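Local atomic coordinates of CARDB domain-containing protein (PDB entry 3IDU), a protein that is of unknown function but binds two manganese ions in its CARDB domain, an all-beta piece of a longer archaeal protein. Residues A[37-42]-A[92-97]; A[47-52]-A[100-105]; A[53-56]-A[61-64]; A[66-71]-A[76-81]. All blocks are in the same frame, centred on the assembly; numbering follows the deposited sequence.

Contact 1. Residues A[37-42]-A[92-97]. With MN (manganese (II) ion), chain D.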
# COMPACT_ATOMS: atom_id res chain seq x y z
N TYR A 37 8.81 0.93 -7.42
CA TYR A 37 7.82 0.12 -6.72
C TYR A 37 6.42 0.67 -6.95
O TYR A 37 6.26 1.83 -7.32
CB TYR A 37 8.10 0.08 -5.22
CG TYR A 37 9.34 -0.70 -4.85
CD1 TYR A 37 10.60 -0.11 -4.92
CD2 TYR A 37 9.25 -2.03 -4.47
CE1 TYR A 37 11.75 -0.84 -4.61
CE2 TYR A 37 10.39 -2.77 -4.16
CZ TYR A 37 11.63 -2.17 -4.23
OH TYR A 37 12.76 -2.91 -3.93
N GLU A 38 5.42 -0.17 -6.72
CA GLU A 38 4.04 0.26 -6.89
C GLU A 38 3.23 -0.09 -5.66
O GLU A 38 3.34 -1.18 -5.11
CB GLU A 38 3.40 -0.40 -8.11
CG GLU A 38 4.17 -0.21 -9.41
CD GLU A 38 3.41 -0.74 -10.61
OE1 GLU A 38 2.90 -1.88 -10.54
OE2 GLU A 38 3.32 -0.02 -11.62
N VAL A 39 2.42 0.87 -5.22
CA VAL A 39 1.55 0.65 -4.07
C VAL A 39 0.14 0.57 -4.65
O VAL A 39 -0.35 1.53 -5.23
CB VAL A 39 1.63 1.81 -3.06
CG1 VAL A 39 0.67 1.56 -1.92
CG2 VAL A 39 3.06 1.93 -2.53
N HIS A 40 -0.48 -0.60 -4.53
CA HIS A 40 -1.83 -0.81 -5.04
C HIS A 40 -2.82 -0.60 -3.90
O HIS A 40 -2.89 -1.40 -2.97
CB HIS A 40 -1.97 -2.23 -5.60
CG HIS A 40 -1.16 -2.48 -6.84
ND1 HIS A 40 -1.73 -2.86 -8.03
CD2 HIS A 40 0.16 -2.36 -7.07
CE1 HIS A 40 -0.79 -2.97 -8.95
NE2 HIS A 40 0.37 -2.66 -8.40
N VAL A 41 -3.59 0.48 -3.98
CA VAL A 41 -4.58 0.79 -2.94
C VAL A 41 -5.96 0.55 -3.53
O VAL A 41 -6.29 1.05 -4.61
CB VAL A 41 -4.43 2.26 -2.45
CG1 VAL A 41 -4.73 3.23 -3.59
CG2 VAL A 41 -5.35 2.51 -1.27
N LYS A 42 -6.78 -0.24 -2.83
CA LYS A 42 -8.11 -0.55 -3.33
C LYS A 42 -9.20 -0.32 -2.30
O LYS A 42 -8.95 -0.32 -1.10
CB LYS A 42 -8.15 -2.02 -3.77
CG LYS A 42 -6.92 -2.45 -4.56
CD LYS A 42 -6.83 -3.95 -4.76
CE LYS A 42 -7.80 -4.44 -5.82
NZ LYS A 42 -7.54 -5.87 -6.18
N ILE A 92 9.75 -3.04 3.67
CA ILE A 92 8.92 -1.94 3.20
C ILE A 92 7.50 -2.17 3.73
O ILE A 92 6.96 -3.27 3.61
CB ILE A 92 8.85 -1.87 1.65
CG1 ILE A 92 10.22 -1.53 1.06
CG2 ILE A 92 7.89 -0.77 1.22
CD1 ILE A 92 11.30 -2.54 1.36
N ASN A 93 6.92 -1.14 4.34
CA ASN A 93 5.57 -1.23 4.84
C ASN A 93 4.74 -0.16 4.15
O ASN A 93 5.23 0.92 3.85
CB ASN A 93 5.50 -0.98 6.36
CG ASN A 93 5.90 -2.20 7.18
OD1 ASN A 93 6.88 -2.17 7.92
ND2 ASN A 93 5.13 -3.28 7.05
N ALA A 94 3.48 -0.49 3.88
CA ALA A 94 2.58 0.46 3.26
C ALA A 94 1.31 0.41 4.11
O ALA A 94 0.87 -0.66 4.50
CB ALA A 94 2.28 0.05 1.83
N THR A 95 0.76 1.57 4.41
CA THR A 95 -0.45 1.62 5.21
C THR A 95 -1.48 2.56 4.61
O THR A 95 -1.13 3.53 3.93
CB THR A 95 -0.17 2.12 6.65
OG1 THR A 95 0.15 3.52 6.62
CG2 THR A 95 1.00 1.36 7.26
N VAL A 96 -2.75 2.28 4.86
CA VAL A 96 -3.81 3.14 4.38
C VAL A 96 -4.74 3.36 5.58
O VAL A 96 -5.04 2.44 6.33
CB VAL A 96 -4.55 2.53 3.16
CG1 VAL A 96 -5.16 1.18 3.52
CG2 VAL A 96 -5.62 3.49 2.67
N ASP A 97 -5.18 4.61 5.74
CA ASP A 97 -6.01 5.02 6.87
C ASP A 97 -5.41 4.54 8.18
O ASP A 97 -6.10 3.97 9.02
CB ASP A 97 -7.44 4.49 6.76
CG ASP A 97 -8.34 5.08 7.84
OD1 ASP A 97 -8.08 6.25 8.22
OD2 ASP A 97 -9.29 4.42 8.30
MN MN D . -10.20 2.40 8.77
O HOH W 1 -7.97 2.09 9.37
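V41 and V96 meet methyl to methyl, CG2 of V41 lying 4.1 Å from CG2 of V96, with the two side chains set nearly perpendicular. In both valines CG1 sits between the backbone N and the carbonyl carbon (chi1 64° in V41, 60° in V96), which leaves CG2 anti to the N and facing its counterpart. Two residues back along each strand the pairing is looser: CG1 of V39 stops 4.4 Å from CB of A94, where the small alanine offers a single methyl. The CA atoms of V39 and A94 are 7.4 Å apart and no hydrogen bond crosses, the evidence for packing between two sheets as opposed to pairing within one. This buried, apolar line contrasts with the far side of strand 37-42, where E38, H40 and K42 are partly exposed and NE2 of H40 makes a weak, long bond of 3.4 Å to OE1 of E38. Just past V96 the chain leaves the strand, and D97 binds a manganese ion through OD2 at 2.3 Å, while its carbonyl O accepts a hydrogen bond from a water on the same metal. The contact thus lies at the centre of a beta-sandwich: strand 35-43 runs between 19-24 and 75-82 in one sheet, strand 88-96 between 111-118 and 49-58 in the other, and I23, V21, V56 and F80 pack round the four touching residues.

Contact 2. Residues A[47-52]-A[100-105]. With MN (manganese (II) ion), chain D; MN (manganese (II) ion), chain C.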
# COMPACT_ATOMS: atom_id res chain seq x y z
N ILE A 47 -19.11 1.72 -0.69
CA ILE A 47 -19.18 3.14 -0.33
C ILE A 47 -17.81 3.73 -0.64
O ILE A 47 -16.79 3.10 -0.35
CB ILE A 47 -19.50 3.32 1.16
CG1 ILE A 47 -20.85 2.70 1.48
CG2 ILE A 47 -19.48 4.80 1.52
CD1 ILE A 47 -22.02 3.33 0.75
N GLY A 48 -17.79 4.91 -1.23
CA GLY A 48 -16.52 5.54 -1.57
C GLY A 48 -15.80 6.18 -0.40
O GLY A 48 -16.35 6.34 0.69
N VAL A 49 -14.55 6.55 -0.65
CA VAL A 49 -13.70 7.20 0.33
C VAL A 49 -13.15 8.48 -0.29
O VAL A 49 -12.20 8.44 -1.06
CB VAL A 49 -12.52 6.29 0.73
CG1 VAL A 49 -11.62 7.01 1.72
CG2 VAL A 49 -13.06 4.99 1.34
N PRO A 50 -13.77 9.62 0.03
CA PRO A 50 -13.35 10.92 -0.50
C PRO A 50 -11.90 11.27 -0.22
O PRO A 50 -11.23 11.90 -1.04
CB PRO A 50 -14.32 11.90 0.16
CG PRO A 50 -15.56 11.08 0.32
CD PRO A 50 -15.01 9.75 0.81
N SER A 51 -11.40 10.87 0.94
CA SER A 51 -10.03 11.18 1.31
C SER A 51 -9.44 10.30 2.40
O SER A 51 -10.04 10.12 3.45
CB SER A 51 -9.94 12.64 1.77
OG SER A 51 -8.59 13.02 2.02
N THR A 52 -8.27 9.73 2.13
CA THR A 52 -7.58 8.91 3.11
C THR A 52 -6.10 8.99 2.82
O THR A 52 -5.68 9.29 1.70
CB THR A 52 -8.03 7.43 3.10
OG1 THR A 52 -7.48 6.76 4.24
CG2 THR A 52 -7.55 6.73 1.84
N ASN A 100 -7.02 5.51 11.22
CA ASN A 100 -8.34 4.92 11.28
C ASN A 100 -9.46 5.93 11.46
O ASN A 100 -10.15 5.97 12.49
CB ASN A 100 -8.41 3.85 12.37
CG ASN A 100 -9.72 3.08 12.33
OD1 ASN A 100 -10.30 2.86 11.26
ND2 ASN A 100 -10.18 2.66 13.51
N THR A 101 -9.64 6.76 10.44
CA THR A 101 -10.69 7.77 10.44
C THR A 101 -11.82 7.32 9.51
O THR A 101 -12.81 8.02 9.33
CB THR A 101 -10.14 9.13 9.98
OG1 THR A 101 -9.48 8.99 8.72
CG2 THR A 101 -9.14 9.67 11.00
N VAL A 102 -11.66 6.13 8.93
CA VAL A 102 -12.66 5.57 8.02
C VAL A 102 -13.16 4.22 8.54
O VAL A 102 -12.37 3.30 8.69
CB VAL A 102 -12.08 5.36 6.60
CG1 VAL A 102 -13.17 4.84 5.67
CG2 VAL A 102 -11.50 6.66 6.07
N VAL A 103 -14.46 4.12 8.82
CA VAL A 103 -15.02 2.85 9.29
C VAL A 103 -15.14 1.93 8.09
O VAL A 103 -15.81 2.25 7.13
CB VAL A 103 -16.42 3.06 9.92
CG1 VAL A 103 -17.05 1.70 10.27
CG2 VAL A 103 -16.28 3.90 11.19
N GLU A 104 -14.47 0.77 8.16
CA GLU A 104 -14.48 -0.18 7.06
C GLU A 104 -14.94 -1.56 7.47
O GLU A 104 -15.13 -1.86 8.65
CB GLU A 104 -13.07 -0.35 6.48
CG GLU A 104 -12.31 0.91 6.16
CD GLU A 104 -10.81 0.67 6.17
OE1 GLU A 104 -10.36 -0.31 5.53
OE2 GLU A 104 -10.07 1.45 6.80
N LEU A 105 -15.09 -2.42 6.46
CA LEU A 105 -15.49 -3.80 6.67
C LEU A 105 -14.36 -4.55 7.38
O LEU A 105 -14.59 -5.54 8.07
CB LEU A 105 -15.75 -4.48 5.33
CG LEU A 105 -16.80 -3.85 4.42
CD1 LEU A 105 -16.72 -4.50 3.04
CD2 LEU A 105 -18.19 -4.04 5.02
MN MN D . -10.20 2.40 8.77
MN MN C . -9.41 -2.33 5.28
O HOH W 2 -7.90 8.39 6.51
O HOH W 1 -7.97 2.09 9.37
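Backbone approach is wide here: the nearest CA atoms, those of T52 and V102, are 7.8 Å apart, no hydrogen bond crosses, and segment 47-52 turns a corner at P50 while 100-105 is loop throughout. V102 fills the gap with its two methyls, one for each neighbour. Its CG1, anti to the backbone N (chi1 -177°), reaches CG2 of V49 at 4.3 Å, and its CG2 lies 4.4 Å from OG1 of T52. The polar link is indirect: one water lies 2.8 Å from OG1 of T52 and also hydrogen-bonds to OG1 of T101, spanning the two hydroxyls beside the valine contact. While the V102 side chain packs on 47-52, its carbonyl O binds a manganese ion at 2.4 Å, so a single residue joins the apolar contact to the metal site. N100 adds OD1 to the same ion, and E104 adds OE2 at 2.2 Å. The other carboxylate oxygen of E104, OE1, binds the second manganese ion, also at 2.2 Å; the carboxylate therefore bridges the two metals, and its negative charge probably offsets part of theirs. D97, E107 and a water complete the first site, D18, L19, N106, N109 and N110 the second. Segment 100-105 lies in the loop between strand 88-96 and strand 111-118 at one end of the sandwich, where V49 and T52 pair with L70 and V68 of strand 61-70 and both rest on L19 of strand 19-24.

Contact 3. Residues A[53-56]-A[61-64]; sequences KVRV and TLYK
V56 faces both Y63 and K64, the pairing that defines a classic beta bulge. Its carbonyl O accepts two N-H groups: that of Y63 at 2.7 Å, arriving in the carbonyl plane, and that of K64 at 3.3 Å, tilted 24° from it. In return the N of V56 donates to O of K64 at 2.9 Å with an N-H...O angle of 162°. The side chain of R55 can be followed outward. Its CB touches CD1 of L62 at 3.8 Å and is also near O of K64, which its own CA approaches at 3.5 Å in a CA-H...O contact. From CG to NE the chain is extended; it rises from the strand and leans back toward K53, away from L62, and NH2 at the end forms a salt bridge with E99. L62 supplies its share with one methyl, CD1, which bears on O of V56 at 3.6 Å as well as on R55. On the face where V56 lies, CG1 of V56 sits at the edge of the Y63 ring, near its plane, and 4.3 Å from CB of Y63. The N-to-C directions of the two short strand segments of this hairpin differ by 114°. Chemically, the side chains add apolar packing round V56 and L62, consistent with the bulge being held mainly by backbone bonds, two of them on O of V56.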
# COMPACT_ATOMS: atom_id res chain seq x y z
N LYS A 53 -5.29 8.73 3.85
CA LYS A 53 -3.85 8.81 3.69
C LYS A 53 -3.18 7.46 3.48
O LYS A 53 -3.55 6.46 4.10
CB LYS A 53 -3.24 9.50 4.92
CG LYS A 53 -3.75 10.93 5.14
CD LYS A 53 -3.08 11.58 6.34
CE LYS A 53 -3.55 13.02 6.54
NZ LYS A 53 -2.90 13.67 7.72
N VAL A 54 -2.21 7.44 2.58
CA VAL A 54 -1.44 6.24 2.29
C VAL A 54 -0.00 6.62 2.64
O VAL A 54 0.45 7.73 2.32
CB VAL A 54 -1.54 5.84 0.80
CG1 VAL A 54 -0.66 4.62 0.52
CG2 VAL A 54 -2.99 5.53 0.44
N ARG A 55 0.70 5.71 3.31
CA ARG A 55 2.07 5.96 3.71
C ARG A 55 2.95 4.76 3.42
O ARG A 55 2.51 3.61 3.52
CB ARG A 55 2.13 6.28 5.21
CG ARG A 55 1.27 7.47 5.67
CD ARG A 55 1.41 7.70 7.18
NE ARG A 55 0.65 8.85 7.68
CZ ARG A 55 -0.66 8.86 7.91
NH1 ARG A 55 -1.39 7.78 7.68
NH2 ARG A 55 -1.24 9.95 8.40
N VAL A 56 4.19 5.04 3.03
CA VAL A 56 5.17 4.00 2.77
C VAL A 56 6.33 4.22 3.73
O VAL A 56 6.80 5.35 3.90
CB VAL A 56 5.68 4.03 1.30
CG1 VAL A 56 6.98 3.23 1.18
CG2 VAL A 56 4.63 3.42 0.38
N THR A 61 10.90 3.75 9.07
CA THR A 61 10.97 5.20 8.90
C THR A 61 10.15 5.63 7.69
O THR A 61 10.28 5.06 6.61
CB THR A 61 12.43 5.66 8.74
OG1 THR A 61 13.17 5.33 9.93
CG2 THR A 61 12.50 7.16 8.50
N LEU A 62 9.29 6.62 7.88
CA LEU A 62 8.44 7.11 6.81
C LEU A 62 9.26 7.55 5.61
O LEU A 62 10.28 8.23 5.76
CB LEU A 62 7.58 8.29 7.32
CG LEU A 62 6.52 8.88 6.37
CD1 LEU A 62 5.46 7.84 6.07
CD2 LEU A 62 5.90 10.11 7.01
N TYR A 63 8.80 7.16 4.43
CA TYR A 63 9.48 7.49 3.19
C TYR A 63 8.64 8.40 2.31
O TYR A 63 9.10 9.44 1.86
CB TYR A 63 9.84 6.22 2.43
CG TYR A 63 10.60 6.49 1.15
CD1 TYR A 63 10.08 6.13 -0.09
CD2 TYR A 63 11.85 7.11 1.18
CE1 TYR A 63 10.78 6.38 -1.27
CE2 TYR A 63 12.56 7.36 0.01
CZ TYR A 63 12.02 6.99 -1.21
OH TYR A 63 12.72 7.25 -2.36
N LYS A 64 7.39 8.02 2.06
CA LYS A 64 6.55 8.85 1.21
C LYS A 64 5.10 8.80 1.64
O LYS A 64 4.65 7.81 2.22
CB LYS A 64 6.68 8.38 -0.25
CG LYS A 64 6.08 9.32 -1.28
CD LYS A 64 6.36 8.81 -2.69
CE LYS A 64 5.75 9.71 -3.75
NZ LYS A 64 6.01 9.20 -5.13

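Contact 4. Residues A[66-71]-A[76-81]; sequences WTVSLG and KVLTFN
With CG anti to its carbonyl carbon (chi1 -65°), W66 turns its indole flat against L78, which, its CG likewise anti to the carbonyl carbon, lays CD1 over that ring. CD1 of L78 lies 3.8 Å from the centroid of the five-membered ring and 18° off its normal, a CH-pi contact on one face. The two side chains run antiparallel alongside each other, and the other L78 methyl, CD2, meets CG1 of V68 at 4.0 Å. The far end of the indole reaches further along strand 76-81: CZ2 of W66 is 3.4 Å from O of T79, which lies at the ring edge in plane, and CH2 of W66 is 3.9 Å from CD1 of F80. Replacing W66 with an alanine would probably leave L78 CD1 without its aromatic face and open a gap beside F80. At the opposite end K76 stretches out beyond CG along L70, its CG 3.6 Å from CD2 of L70, until NZ donates a hydrogen bond of 2.8 Å to the carbonyl O of S69. No backbone hydrogen bond joins the segments, whose axes come no closer than 9.5 Å and run nearly antiparallel (167°), so they belong to facing sheets. Edge strands 61-70 and 75-82 close one side of the sandwich, an aromatic and aliphatic contact with K76 at its margin, consistent with the immunoglobulin-like E-set fold to which CARDB domains belong.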
# COMPACT_ATOMS: atom_id res chain seq x y z
N TRP A 66 0.87 9.95 0.58
CA TRP A 66 -0.12 10.30 -0.43
C TRP A 66 -1.46 10.52 0.25
O TRP A 66 -1.73 9.98 1.32
CB TRP A 66 -0.33 9.16 -1.41
CG TRP A 66 0.82 8.77 -2.27
CD1 TRP A 66 1.04 9.17 -3.56
CD2 TRP A 66 1.84 7.82 -1.96
NE1 TRP A 66 2.13 8.51 -4.07
CE2 TRP A 66 2.64 7.68 -3.11
CE3 TRP A 66 2.15 7.07 -0.82
CZ2 TRP A 66 3.74 6.81 -3.16
CZ3 TRP A 66 3.23 6.21 -0.86
CH2 TRP A 66 4.02 6.09 -2.03
N THR A 67 -2.30 11.31 -0.41
CA THR A 67 -3.65 11.57 0.06
C THR A 67 -4.47 11.17 -1.16
O THR A 67 -4.38 11.81 -2.20
CB THR A 67 -3.87 13.06 0.37
OG1 THR A 67 -3.18 13.41 1.58
CG2 THR A 67 -5.35 13.38 0.52
N VAL A 68 -5.25 10.09 -1.05
CA VAL A 68 -6.03 9.65 -2.20
C VAL A 68 -7.51 9.47 -1.93
O VAL A 68 -7.95 9.44 -0.79
CB VAL A 68 -5.50 8.32 -2.77
CG1 VAL A 68 -4.01 8.42 -3.03
CG2 VAL A 68 -5.80 7.18 -1.82
N SER A 69 -8.27 9.38 -3.02
CA SER A 69 -9.70 9.16 -2.94
C SER A 69 -9.94 7.87 -3.70
O SER A 69 -9.21 7.54 -4.64
CB SER A 69 -10.47 10.30 -3.60
OG SER A 69 -10.15 10.39 -4.98
N LEU A 70 -10.95 7.11 -3.28
CA LEU A 70 -11.28 5.86 -3.95
C LEU A 70 -12.76 5.60 -3.93
O LEU A 70 -13.37 5.49 -2.86
CB LEU A 70 -10.56 4.68 -3.28
CG LEU A 70 -9.05 4.59 -3.45
CD1 LEU A 70 -8.51 3.56 -2.46
CD2 LEU A 70 -8.69 4.23 -4.88
N GLY A 71 -13.35 5.51 -5.11
CA GLY A 71 -14.77 5.24 -5.20
C GLY A 71 -15.00 3.78 -4.89
O GLY A 71 -14.04 3.02 -4.69
N LYS A 76 -6.22 2.14 -7.24
CA LYS A 76 -5.27 3.10 -7.77
C LYS A 76 -3.87 2.57 -7.53
O LYS A 76 -3.60 1.91 -6.53
CB LYS A 76 -5.45 4.47 -7.11
CG LYS A 76 -6.66 5.23 -7.62
CD LYS A 76 -6.80 6.61 -6.97
CE LYS A 76 -7.96 7.37 -7.60
NZ LYS A 76 -8.21 8.69 -6.96
N VAL A 77 -2.98 2.86 -8.48
CA VAL A 77 -1.60 2.44 -8.38
C VAL A 77 -0.74 3.66 -8.12
O VAL A 77 -0.66 4.58 -8.94
CB VAL A 77 -1.12 1.74 -9.68
CG1 VAL A 77 0.33 1.30 -9.54
CG2 VAL A 77 -2.01 0.55 -9.99
N LEU A 78 -0.12 3.68 -6.95
CA LEU A 78 0.75 4.77 -6.55
C LEU A 78 2.17 4.30 -6.78
O LEU A 78 2.48 3.13 -6.56
CB LEU A 78 0.55 5.08 -5.07
CG LEU A 78 -0.90 5.32 -4.61
CD1 LEU A 78 -0.90 5.66 -3.14
CD2 LEU A 78 -1.53 6.44 -5.43
N THR A 79 3.04 5.19 -7.24
CA THR A 79 4.40 4.78 -7.49
C THR A 79 5.41 5.60 -6.71
O THR A 79 5.12 6.72 -6.28
CB THR A 79 4.75 4.90 -8.99
OG1 THR A 79 4.62 6.27 -9.39
CG2 THR A 79 3.81 4.04 -9.82
N PHE A 80 6.58 5.03 -6.52
CA PHE A 80 7.66 5.71 -5.83
C PHE A 80 8.97 5.03 -6.20
O PHE A 80 9.04 3.80 -6.32
CB PHE A 80 7.46 5.70 -4.30
CG PHE A 80 7.62 4.35 -3.66
CD1 PHE A 80 6.52 3.50 -3.53
CD2 PHE A 80 8.86 3.93 -3.17
CE1 PHE A 80 6.66 2.25 -2.92
CE2 PHE A 80 9.00 2.69 -2.56
CZ PHE A 80 7.90 1.84 -2.44
N ASN A 81 10.00 5.84 -6.42
CA ASN A 81 11.31 5.29 -6.77
C ASN A 81 12.17 5.26 -5.52
O ASN A 81 12.01 6.07 -4.61
CB ASN A 81 11.99 6.16 -7.84
CG ASN A 81 11.15 6.31 -9.09
OD1 ASN A 81 10.46 5.37 -9.52
ND2 ASN A 81 11.20 7.49 -9.70

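How the contacts relate
Contacts 1 and 4 both join the two sheets of the sandwich, contact 1 buried at the chain centre with small aliphatic groups, contact 4 nearer the margin with an indole and a lysine. Contact 3 is a pairing within one sheet, made by backbone hydrogen bonds and, like contact 4, only partly buried. Contact 2, buried though about 15 Å from the chain centre, is the one built on a loop, yet D97 ties it to contact 1: its OD2 binds the manganese ion that N100, V102 and E104 hold, and probably accepts a hydrogen bond from N of V102 (3.0 Å). Strand 49-58 serves contacts 2 and 3, strand 61-70 contacts 3 and 4.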